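Local structure of Phosphoglucosamine/phosphogalactosamine mutase (Sulfolobus tokodaii, 2F7L) at residues Asp164-Lys167 with Ile168-Lys171; Phe249-Ser252 with Glu253-Gln257; Glu292-Leu295 with Ser296-Ile300; Pro335-Tyr338 with Val339-Ala343. The protein interconverts the 6-phosphates and 1-phosphates of glucosamine and galactosamine, a magnesium-dependent step on the way to UDP-N-acetylglucosamine and UDP-N-acetylgalactosamine. All coordinates share one frame; numbering follows the deposited sequence.

In the fold
From the N terminus the four contacts follow in series, none nesting within or crossing another. Contact 1 spans the N-cap and the short helix 165-171, in the second alpha/beta/alpha domain. Contact 2 closes the turn that ends strand 248-251, an outermost strand of that domain's four-stranded sheet, and leads toward helix 259-272. Contact 3 terminates helix 290-296 and turns the chain into strand 301-305, an outermost strand of the next sheet. Contact 4 shapes the loop from strand 329-332 into helix 342-356, whose side I168 and K171 of contact 1 touch. Contacts 2 and 4 approach most closely, their nearest atoms about 5 Å apart; the centres of contacts 1 and 3 are about 28 Å apart.

Contact 1 of 4, residues Asp164-Lys167 with Ile168-Lys171; sequences DIEK and IKKK
E166 and K169, one turn apart on the solvent-facing side of helix 165-171, form a local salt bridge at the surface of the second alpha/beta/alpha domain. The two side chains run side by side and point the same way. A bend at chi2 (-47°) in E166 and one at chi3 in K169 bring NZ to OE2 of E166 at 2.5 Å, on the syn side and somewhat out of the carboxylate plane. Further back along the lysine, CE lies 3.7 Å from CG2 of I165, so the same chain also brushes an apolar neighbour. The setting is the N-terminal end of a helix, and D164 is its N-cap: K167 N donates to D164 OD1 at 2.7 Å, in a nearly straight bond that meets the oxygen from above the carboxylate plane. Helical backbone bonds then take over, K169 N to I165 O and K170 N to E166 O, both at 2.9 Å, while the bond from I168 N to D164 O is weak. On another side K167 and K171 cross obliquely, with K167 NZ 3.2 Å from K171 CE. Their like-charged NZ atoms lie 3.6 Å apart, and K167 NZ has a weak bond to the carbonyl of A354. I168 is buried against L350, E351 and A354 of helix 342-356, and D164 N donates to the E351 carboxylate.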
loop_
_atom_site.group_PDB
_atom_site.type_symbol
_atom_site.label_atom_id
_atom_site.label_comp_id
_atom_site.label_asym_id
_atom_site.label_seq_id
_atom_site.Cartn_x
_atom_site.Cartn_y
_atom_site.Cartn_z
ATOM N N ASP A 164 -22.838 4.859 4.176
ATOM C CA ASP A 164 -24.259 4.644 4.372
ATOM C C ASP A 164 -24.511 3.159 4.248
ATOM O O ASP A 164 -24.788 2.682 3.156
ATOM C CB ASP A 164 -25.034 5.350 3.272
ATOM C CG ASP A 164 -26.525 5.320 3.498
ATOM O OD1 ASP A 164 -27.038 4.303 4.036
ATOM O OD2 ASP A 164 -27.176 6.319 3.115
ATOM N N ILE A 165 -24.438 2.427 5.349
ATOM C CA ILE A 165 -24.649 0.987 5.284
ATOM C C ILE A 165 -25.967 0.540 4.657
ATOM O O ILE A 165 -26.008 -0.431 3.897
ATOM C CB ILE A 165 -24.571 0.353 6.656
ATOM C CG1 ILE A 165 -23.193 0.604 7.253
ATOM C CG2 ILE A 165 -24.889 -1.145 6.548
ATOM C CD1 ILE A 165 -23.009 -0.053 8.595
ATOM N N GLU A 166 -27.050 1.235 4.981
ATOM C CA GLU A 166 -28.345 0.865 4.430
ATOM C C GLU A 166 -28.426 1.113 2.921
ATOM O O GLU A 166 -28.823 0.221 2.164
ATOM C CB GLU A 166 -29.458 1.599 5.182
ATOM C CG GLU A 166 -29.640 1.104 6.617
ATOM C CD GLU A 166 -29.691 -0.435 6.718
ATOM O OE1 GLU A 166 -30.315 -1.084 5.841
ATOM O OE2 GLU A 166 -29.119 -1.003 7.684
ATOM N N LYS A 167 -28.038 2.310 2.482
ATOM C CA LYS A 167 -28.073 2.639 1.061
ATOM C C LYS A 167 -27.421 1.532 0.228
ATOM O O LYS A 167 -28.009 1.039 -0.740
ATOM C CB LYS A 167 -27.370 3.983 0.821
ATOM C CG LYS A 167 -27.072 4.349 -0.640
ATOM C CD LYS A 167 -28.311 4.506 -1.505
ATOM C CE LYS A 167 -27.941 4.916 -2.945
ATOM N NZ LYS A 167 -28.952 4.515 -4.004
ATOM N N ILE A 168 -26.219 1.123 0.624
ATOM C CA ILE A 168 -25.480 0.089 -0.089
ATOM C C ILE A 168 -26.130 -1.272 0.090
ATOM O O ILE A 168 -26.182 -2.075 -0.841
ATOM C CB ILE A 168 -24.027 0.003 0.426
ATOM C CG1 ILE A 168 -23.336 1.351 0.237
ATOM C CG2 ILE A 168 -23.266 -1.092 -0.307
ATOM C CD1 ILE A 168 -22.029 1.480 1.001
ATOM N N LYS A 169 -26.620 -1.532 1.294
ATOM C CA LYS A 169 -27.235 -2.814 1.584
ATOM C C LYS A 169 -28.407 -3.024 0.642
ATOM O O LYS A 169 -28.700 -4.146 0.224
ATOM C CB LYS A 169 -27.707 -2.866 3.044
ATOM C CG LYS A 169 -27.791 -4.282 3.594
ATOM C CD LYS A 169 -28.442 -4.351 4.964
ATOM C CE LYS A 169 -27.720 -3.491 5.976
ATOM N NZ LYS A 169 -28.459 -3.423 7.275
ATOM N N LYS A 170 -29.056 -1.920 0.297
ATOM C CA LYS A 170 -30.217 -1.932 -0.583
ATOM C C LYS A 170 -29.894 -2.431 -1.986
ATOM O O LYS A 170 -30.672 -3.173 -2.577
ATOM C CB LYS A 170 -30.821 -0.519 -0.644
ATOM C CG LYS A 170 -31.923 -0.295 -1.675
ATOM C CD LYS A 170 -32.496 1.133 -1.539
ATOM C CE LYS A 170 -33.525 1.482 -2.638
ATOM N NZ LYS A 170 -34.701 0.541 -2.693
ATOM N N LYS A 171 -28.742 -2.018 -2.511
ATOM C CA LYS A 171 -28.319 -2.401 -3.851
ATOM C C LYS A 171 -28.012 -3.889 -3.968
ATOM O O LYS A 171 -27.859 -4.414 -5.067
ATOM C CB LYS A 171 -27.081 -1.601 -4.240
ATOM C CG LYS A 171 -27.304 -0.104 -4.300
ATOM C CD LYS A 171 -28.057 0.317 -5.552
ATOM C CE LYS A 171 -28.347 1.805 -5.534
ATOM N NZ LYS A 171 -28.871 2.280 -6.845
#

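Contact 2 of 4, residues Phe249-Ser252 with Glu253-Gln257; sequences FIDS and EGRVQ
With CG lying between its backbone N and carbonyl carbon (chi1 66°), D251 turns its carboxylate over the chain reversal toward R255 and Q257. R255 has a similar first torsion (46°) and then runs extended to NE. NE gives OD2 of D251 a 2.8 Å salt-bridge hydrogen bond on the syn lone pair, with the carboxylate and guanidinium planes 40° apart. NE2 of Q257 reaches the same OD2 at 2.9 Å, but from above the carboxylate plane. OD1 is the weak acceptor of three backbone N-H groups, those of E253, G254 and R255. The type I beta turn from D251 to G254 is closed by G254 N to D251 O at 2.7 Å. Beyond the turn the returning chain runs antiparallel to strand 248-251, with a single bridge between I250 and V256; Q257 N bonds to F249 O at 2.8 Å, and I250 CG1 packs on V256 CB. An asparagine here would probably leave R255 NE without its charged partner in this turn. NH2 of R255 also forms a salt bridge with D365, and S252 OG bonds to A361 N, fastening the turn to helix 360-365. Shared between two carboxylates, the arginine probably helps to stabilise the negative charge of buried D251.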
loop_
_atom_site.group_PDB
_atom_site.type_symbol
_atom_site.label_atom_id
_atom_site.label_comp_id
_atom_site.label_asym_id
_atom_site.label_seq_id
_atom_site.Cartn_x
_atom_site.Cartn_y
_atom_site.Cartn_z
ATOM N N PHE A 249 -9.244 -2.997 -8.161
ATOM C CA PHE A 249 -10.552 -3.484 -8.594
ATOM C C PHE A 249 -10.674 -4.045 -9.995
ATOM O O PHE A 249 -9.835 -3.803 -10.869
ATOM C CB PHE A 249 -11.601 -2.376 -8.430
ATOM C CG PHE A 249 -11.726 -1.859 -7.017
ATOM C CD1 PHE A 249 -10.827 -0.917 -6.525
ATOM C CD2 PHE A 249 -12.745 -2.320 -6.178
ATOM C CE1 PHE A 249 -10.937 -0.431 -5.220
ATOM C CE2 PHE A 249 -12.864 -1.841 -4.859
ATOM C CZ PHE A 249 -11.957 -0.892 -4.379
ATOM N N ILE A 250 -11.749 -4.797 -10.190
ATOM C CA ILE A 250 -12.059 -5.422 -11.472
ATOM C C ILE A 250 -13.541 -5.162 -11.691
ATOM O O ILE A 250 -14.361 -5.663 -10.930
ATOM C CB ILE A 250 -11.798 -6.939 -11.411
ATOM C CG1 ILE A 250 -10.366 -7.189 -10.927
ATOM C CG2 ILE A 250 -11.990 -7.560 -12.779
ATOM C CD1 ILE A 250 -10.035 -8.659 -10.737
ATOM N N ASP A 251 -13.885 -4.370 -12.708
ATOM C CA ASP A 251 -15.288 -4.034 -12.970
ATOM C C ASP A 251 -16.127 -5.128 -13.631
ATOM O O ASP A 251 -15.629 -6.205 -13.985
ATOM C CB ASP A 251 -15.384 -2.776 -13.817
ATOM C CG ASP A 251 -14.818 -2.972 -15.210
ATOM O OD1 ASP A 251 -14.798 -4.135 -15.692
ATOM O OD2 ASP A 251 -14.402 -1.953 -15.826
ATOM N N SER A 252 -17.413 -4.826 -13.794
ATOM C CA SER A 252 -18.392 -5.743 -14.388
ATOM C C SER A 252 -17.967 -6.377 -15.712
ATOM O O SER A 252 -18.395 -7.481 -16.032
ATOM C CB SER A 252 -19.712 -5.008 -14.564
ATOM O OG SER A 252 -19.488 -3.603 -14.604
ATOM N N GLU A 253 -17.127 -5.680 -16.474
ATOM C CA GLU A 253 -16.641 -6.192 -17.755
ATOM C C GLU A 253 -15.595 -7.270 -17.564
ATOM O O GLU A 253 -15.260 -7.993 -18.497
ATOM C CB GLU A 253 -16.036 -5.066 -18.596
ATOM C CG GLU A 253 -16.984 -3.923 -18.897
ATOM C CD GLU A 253 -18.255 -4.367 -19.619
ATOM O OE1 GLU A 253 -18.591 -5.578 -19.573
ATOM O OE2 GLU A 253 -18.925 -3.485 -20.222
ATOM N N GLY A 254 -15.067 -7.372 -16.352
ATOM C CA GLY A 254 -14.061 -8.385 -16.084
ATOM C C GLY A 254 -12.677 -7.888 -16.437
ATOM O O GLY A 254 -11.784 -8.671 -16.743
ATOM N N ARG A 255 -12.510 -6.574 -16.417
ATOM C CA ARG A 255 -11.219 -5.985 -16.728
ATOM C C ARG A 255 -10.644 -5.349 -15.467
ATOM O O ARG A 255 -11.343 -4.615 -14.753
ATOM C CB ARG A 255 -11.369 -4.945 -17.853
ATOM C CG ARG A 255 -12.527 -4.009 -17.663
ATOM C CD ARG A 255 -12.848 -3.201 -18.918
ATOM N NE ARG A 255 -13.878 -2.220 -18.598
ATOM C CZ ARG A 255 -14.077 -1.098 -19.268
ATOM N NH1 ARG A 255 -13.316 -0.822 -20.310
ATOM N NH2 ARG A 255 -14.999 -0.232 -18.872
ATOM N N VAL A 256 -9.379 -5.638 -15.180
ATOM C CA VAL A 256 -8.789 -5.069 -13.987
ATOM C C VAL A 256 -8.498 -3.583 -14.221
ATOM O O VAL A 256 -8.170 -3.175 -15.334
ATOM C CB VAL A 256 -7.494 -5.847 -13.543
ATOM C CG1 VAL A 256 -7.439 -7.205 -14.196
ATOM C CG2 VAL A 256 -6.263 -5.039 -13.832
ATOM N N GLN A 257 -8.656 -2.789 -13.167
ATOM C CA GLN A 257 -8.417 -1.349 -13.205
ATOM C C GLN A 257 -7.197 -1.038 -12.332
ATOM O O GLN A 257 -7.047 -1.581 -11.242
ATOM C CB GLN A 257 -9.642 -0.620 -12.662
ATOM C CG GLN A 257 -10.938 -0.893 -13.436
ATOM C CD GLN A 257 -10.926 -0.261 -14.821
ATOM O OE1 GLN A 257 -10.192 0.699 -15.071
ATOM N NE2 GLN A 257 -11.751 -0.782 -15.714
HETATM O O HOH W 1 -8.444 -0.935 -9.183
#

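Contact 3 of 4, residues Glu292-Leu295 with Ser296-Ile300; sequences EEYL and SKYNI
K297 folds back from the end of helix 290-296 onto Y294, three residues earlier. Its CB sits 4.2 Å from Y294 O; CG, placed between the backbone N and carbonyl carbon by chi1 of 52°, comes closer to that same oxygen. CE then passes over the Y294 ring in a CH-pi contact, and a bend at chi4 brings NZ down over the ring's centre, 3.0 Å from the centroid and 8° off the normal: a cation-pi interaction. NZ has two weak further bonds, to Y294 O and to Y298 OH. The turn beneath is a Schellman motif ending the helix, with N299 at positive phi as its C-prime residue, I300 N bonded to L295 O at 3.2 Å and N299 N to S296 O at 3.1 Å. Within the same motif, I300 CD1 packs on L295 CD2 at 3.7 Å, and both residues also touch I281 of strand 280-284, joining the helix end to the sheet. The Y294 and Y298 rings meet obliquely, CE2 to CE2 at 3.7 Å, with planes at 34°, while the edge of the Y298 ring meets Y294 O. Y294 also touches T264 of helix 259-272 and the loop residues R366, L367 and P368.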
loop_
_atom_site.group_PDB
_atom_site.type_symbol
_atom_site.label_atom_id
_atom_site.label_comp_id
_atom_site.label_asym_id
_atom_site.label_seq_id
_atom_site.Cartn_x
_atom_site.Cartn_y
_atom_site.Cartn_z
ATOM N N GLU A 292 -4.977 14.367 -12.659
ATOM C CA GLU A 292 -5.155 15.823 -12.719
ATOM C C GLU A 292 -6.324 16.188 -13.607
ATOM O O GLU A 292 -7.153 17.027 -13.258
ATOM C CB GLU A 292 -3.923 16.520 -13.278
ATOM C CG GLU A 292 -2.760 16.602 -12.344
ATOM C CD GLU A 292 -1.676 17.507 -12.887
ATOM O OE1 GLU A 292 -1.362 17.405 -14.098
ATOM O OE2 GLU A 292 -1.134 18.317 -12.101
ATOM N N GLU A 293 -6.375 15.550 -14.764
ATOM C CA GLU A 293 -7.427 15.812 -15.714
ATOM C C GLU A 293 -8.798 15.690 -15.080
ATOM O O GLU A 293 -9.616 16.603 -15.159
ATOM C CB GLU A 293 -7.306 14.837 -16.873
ATOM C CG GLU A 293 -8.050 15.248 -18.131
ATOM C CD GLU A 293 -7.602 14.424 -19.321
ATOM O OE1 GLU A 293 -6.403 14.055 -19.367
ATOM O OE2 GLU A 293 -8.440 14.156 -20.207
ATOM N N TYR A 294 -9.043 14.556 -14.438
ATOM C CA TYR A 294 -10.330 14.302 -13.814
ATOM C C TYR A 294 -10.585 15.104 -12.547
ATOM O O TYR A 294 -11.652 15.663 -12.381
ATOM C CB TYR A 294 -10.466 12.816 -13.496
ATOM C CG TYR A 294 -11.894 12.343 -13.381
ATOM C CD1 TYR A 294 -12.582 11.870 -14.493
ATOM C CD2 TYR A 294 -12.558 12.369 -12.161
ATOM C CE1 TYR A 294 -13.891 11.429 -14.390
ATOM C CE2 TYR A 294 -13.875 11.933 -12.050
ATOM C CZ TYR A 294 -14.530 11.463 -13.167
ATOM O OH TYR A 294 -15.818 11.003 -13.052
ATOM N N LEU A 295 -9.622 15.166 -11.642
ATOM C CA LEU A 295 -9.864 15.910 -10.414
ATOM C C LEU A 295 -9.894 17.401 -10.642
ATOM O O LEU A 295 -10.384 18.144 -9.792
ATOM C CB LEU A 295 -8.822 15.563 -9.348
ATOM C CG LEU A 295 -8.869 14.112 -8.850
ATOM C CD1 LEU A 295 -7.859 13.930 -7.729
ATOM C CD2 LEU A 295 -10.283 13.753 -8.366
ATOM N N SER A 296 -9.367 17.829 -11.788
ATOM C CA SER A 296 -9.337 19.249 -12.137
ATOM C C SER A 296 -10.738 19.837 -12.206
ATOM O O SER A 296 -10.999 20.927 -11.683
ATOM C CB SER A 296 -8.639 19.461 -13.479
ATOM O OG SER A 296 -7.235 19.545 -13.303
ATOM N N LYS A 297 -11.640 19.111 -12.850
ATOM C CA LYS A 297 -13.006 19.568 -12.965
ATOM C C LYS A 297 -13.801 19.395 -11.668
ATOM O O LYS A 297 -14.988 19.085 -11.694
ATOM C CB LYS A 297 -13.706 18.854 -14.128
ATOM C CG LYS A 297 -13.635 17.350 -14.132
ATOM C CD LYS A 297 -14.564 16.789 -15.212
ATOM C CE LYS A 297 -14.345 15.290 -15.442
ATOM N NZ LYS A 297 -14.387 14.475 -14.178
ATOM N N TYR A 298 -13.132 19.593 -10.535
ATOM C CA TYR A 298 -13.764 19.483 -9.221
ATOM C C TYR A 298 -12.972 20.350 -8.244
ATOM O O TYR A 298 -13.294 20.423 -7.057
ATOM C CB TYR A 298 -13.783 18.031 -8.746
ATOM C CG TYR A 298 -14.609 17.112 -9.618
ATOM C CD1 TYR A 298 -15.996 17.089 -9.527
ATOM C CD2 TYR A 298 -14.001 16.292 -10.567
ATOM C CE1 TYR A 298 -16.760 16.268 -10.366
ATOM C CE2 TYR A 298 -14.749 15.474 -11.410
ATOM C CZ TYR A 298 -16.131 15.464 -11.311
ATOM O OH TYR A 298 -16.877 14.664 -12.165
ATOM N N ASN A 299 -11.928 20.997 -8.759
ATOM C CA ASN A 299 -11.089 21.899 -7.970
ATOM C C ASN A 299 -10.163 21.221 -6.979
ATOM O O ASN A 299 -9.583 21.868 -6.095
ATOM C CB ASN A 299 -11.971 22.908 -7.246
ATOM C CG ASN A 299 -12.789 23.736 -8.204
ATOM O OD1 ASN A 299 -13.669 24.487 -7.797
ATOM N ND2 ASN A 299 -12.498 23.602 -9.498
ATOM N N ILE A 300 -10.022 19.913 -7.149
ATOM C CA ILE A 300 -9.165 19.118 -6.290
ATOM C C ILE A 300 -7.759 19.141 -6.874
ATOM O O ILE A 300 -7.535 18.623 -7.965
ATOM C CB ILE A 300 -9.662 17.660 -6.239
ATOM C CG1 ILE A 300 -11.168 17.635 -5.953
ATOM C CG2 ILE A 300 -8.906 16.899 -5.171
ATOM C CD1 ILE A 300 -11.823 16.277 -6.118
#

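Contact 4 of 4, residues Pro335-Tyr338 with Val339-Ala343; sequences PHQY and VRDGA
H336 turns its ring toward D341, five residues on, in the loop that leads from strand 329-332 to helix 342-356. CG stands anti to the backbone N (chi1 -176°), and the CE1 edge of the imidazole meets OD2 of D341 at 2.9 Å, near the ring plane, with ring and carboxylate planes 58° apart. The ring also stacks on that of Y81 in helix 76-86. Q337 follows with its chain extended beyond CG, which carries the amide across to the same aspartate. NE2 donates to D341 OD2 at 2.9 Å, using the oxygen's anti lone pair; the acceptor lies in the amide plane and the N-H...O angle is 151°. On the way the amide passes V339, whose CG2 touches CD of Q337 at 3.4 Å. NE2 has a second acceptor, the carbonyl of P77, so this buried amide bridges the loop and helix 76-86. A leucine in place of Q337 would probably leave D341 OD2 and the P77 carbonyl without this donor, the carboxylate then held mainly through OD1. The side chain of Y338 packs on V316 and A317 of helix 309-318. The next residues lead to the active site: R340 forms salt bridges with D245, a magnesium ligand by similarity, and with D8, and it touches S97, the probable phosphoserine. D341 closes the arrangement as the N-cap of helix 342-356: OD1 accepts from M344 N, while OD2 is held by Q337, a capped helix start beside the catalytic cleft of a phosphohexose mutase.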
loop_
_atom_site.group_PDB
_atom_site.type_symbol
_atom_site.label_atom_id
_atom_site.label_comp_id
_atom_site.label_asym_id
_atom_site.label_seq_id
_atom_site.Cartn_x
_atom_site.Cartn_y
_atom_site.Cartn_z
ATOM N N PRO A 335 -10.398 10.472 7.267
ATOM C CA PRO A 335 -11.402 10.279 8.316
ATOM C C PRO A 335 -11.268 8.930 9.023
ATOM O O PRO A 335 -11.528 8.833 10.216
ATOM C CB PRO A 335 -12.731 10.456 7.571
ATOM C CG PRO A 335 -12.357 10.335 6.120
ATOM C CD PRO A 335 -11.026 10.967 6.031
ATOM N N HIS A 336 -10.865 7.898 8.292
ATOM C CA HIS A 336 -10.653 6.577 8.881
ATOM C C HIS A 336 -9.226 6.582 9.435
ATOM O O HIS A 336 -9.010 6.686 10.634
ATOM C CB HIS A 336 -10.768 5.503 7.812
ATOM C CG HIS A 336 -10.659 4.113 8.344
ATOM N ND1 HIS A 336 -9.986 3.112 7.672
ATOM C CD2 HIS A 336 -11.208 3.533 9.435
ATOM C CE1 HIS A 336 -10.133 1.974 8.320
ATOM N NE2 HIS A 336 -10.870 2.201 9.393
ATOM N N GLN A 337 -8.258 6.452 8.536
ATOM C CA GLN A 337 -6.849 6.503 8.896
ATOM C C GLN A 337 -5.989 6.965 7.724
ATOM O O GLN A 337 -6.433 6.947 6.570
ATOM C CB GLN A 337 -6.351 5.163 9.458
ATOM C CG GLN A 337 -6.565 3.922 8.648
ATOM C CD GLN A 337 -6.095 2.704 9.419
ATOM O OE1 GLN A 337 -5.434 2.839 10.447
ATOM N NE2 GLN A 337 -6.420 1.514 8.929
ATOM N N TYR A 338 -4.766 7.397 8.032
ATOM C CA TYR A 338 -3.848 7.897 7.021
ATOM C C TYR A 338 -3.157 6.845 6.171
ATOM O O TYR A 338 -2.595 7.178 5.126
ATOM C CB TYR A 338 -2.786 8.786 7.670
ATOM C CG TYR A 338 -3.358 10.068 8.219
ATOM C CD1 TYR A 338 -3.900 11.048 7.362
ATOM C CD2 TYR A 338 -3.426 10.280 9.595
ATOM C CE1 TYR A 338 -4.493 12.175 7.874
ATOM C CE2 TYR A 338 -4.013 11.404 10.108
ATOM C CZ TYR A 338 -4.541 12.334 9.251
ATOM O OH TYR A 338 -5.142 13.418 9.809
ATOM N N VAL A 339 -3.200 5.588 6.601
ATOM C CA VAL A 339 -2.547 4.517 5.858
ATOM C C VAL A 339 -3.410 3.904 4.762
ATOM O O VAL A 339 -4.615 4.123 4.723
ATOM C CB VAL A 339 -2.061 3.368 6.816
ATOM C CG1 VAL A 339 -0.955 3.891 7.751
ATOM C CG2 VAL A 339 -3.238 2.797 7.607
ATOM N N ARG A 340 -2.779 3.153 3.866
ATOM C CA ARG A 340 -3.481 2.474 2.788
ATOM C C ARG A 340 -4.351 1.420 3.443
ATOM O O ARG A 340 -3.854 0.636 4.243
ATOM C CB ARG A 340 -2.496 1.760 1.884
ATOM C CG ARG A 340 -1.157 2.394 1.840
ATOM C CD ARG A 340 -0.279 1.566 0.994
ATOM N NE ARG A 340 0.605 0.733 1.794
ATOM C CZ ARG A 340 1.483 -0.114 1.267
ATOM N NH1 ARG A 340 1.572 -0.234 -0.060
ATOM N NH2 ARG A 340 2.275 -0.822 2.059
ATOM N N ASP A 341 -5.630 1.370 3.076
ATOM C CA ASP A 341 -6.558 0.425 3.682
ATOM C C ASP A 341 -7.484 -0.210 2.638
ATOM O O ASP A 341 -8.487 0.379 2.252
ATOM C CB ASP A 341 -7.361 1.179 4.748
ATOM C CG ASP A 341 -8.161 0.265 5.639
ATOM O OD1 ASP A 341 -8.877 -0.618 5.111
ATOM O OD2 ASP A 341 -8.093 0.437 6.873
ATOM N N GLY A 342 -7.148 -1.420 2.197
ATOM C CA GLY A 342 -7.935 -2.117 1.185
ATOM C C GLY A 342 -9.427 -2.313 1.435
ATOM O O GLY A 342 -10.256 -2.110 0.539
ATOM N N ALA A 343 -9.793 -2.731 2.640
ATOM C CA ALA A 343 -11.199 -2.921 2.923
ATOM C C ALA A 343 -11.825 -1.551 2.930
ATOM O O ALA A 343 -12.916 -1.369 2.376
ATOM C CB ALA A 343 -11.411 -3.595 4.271
#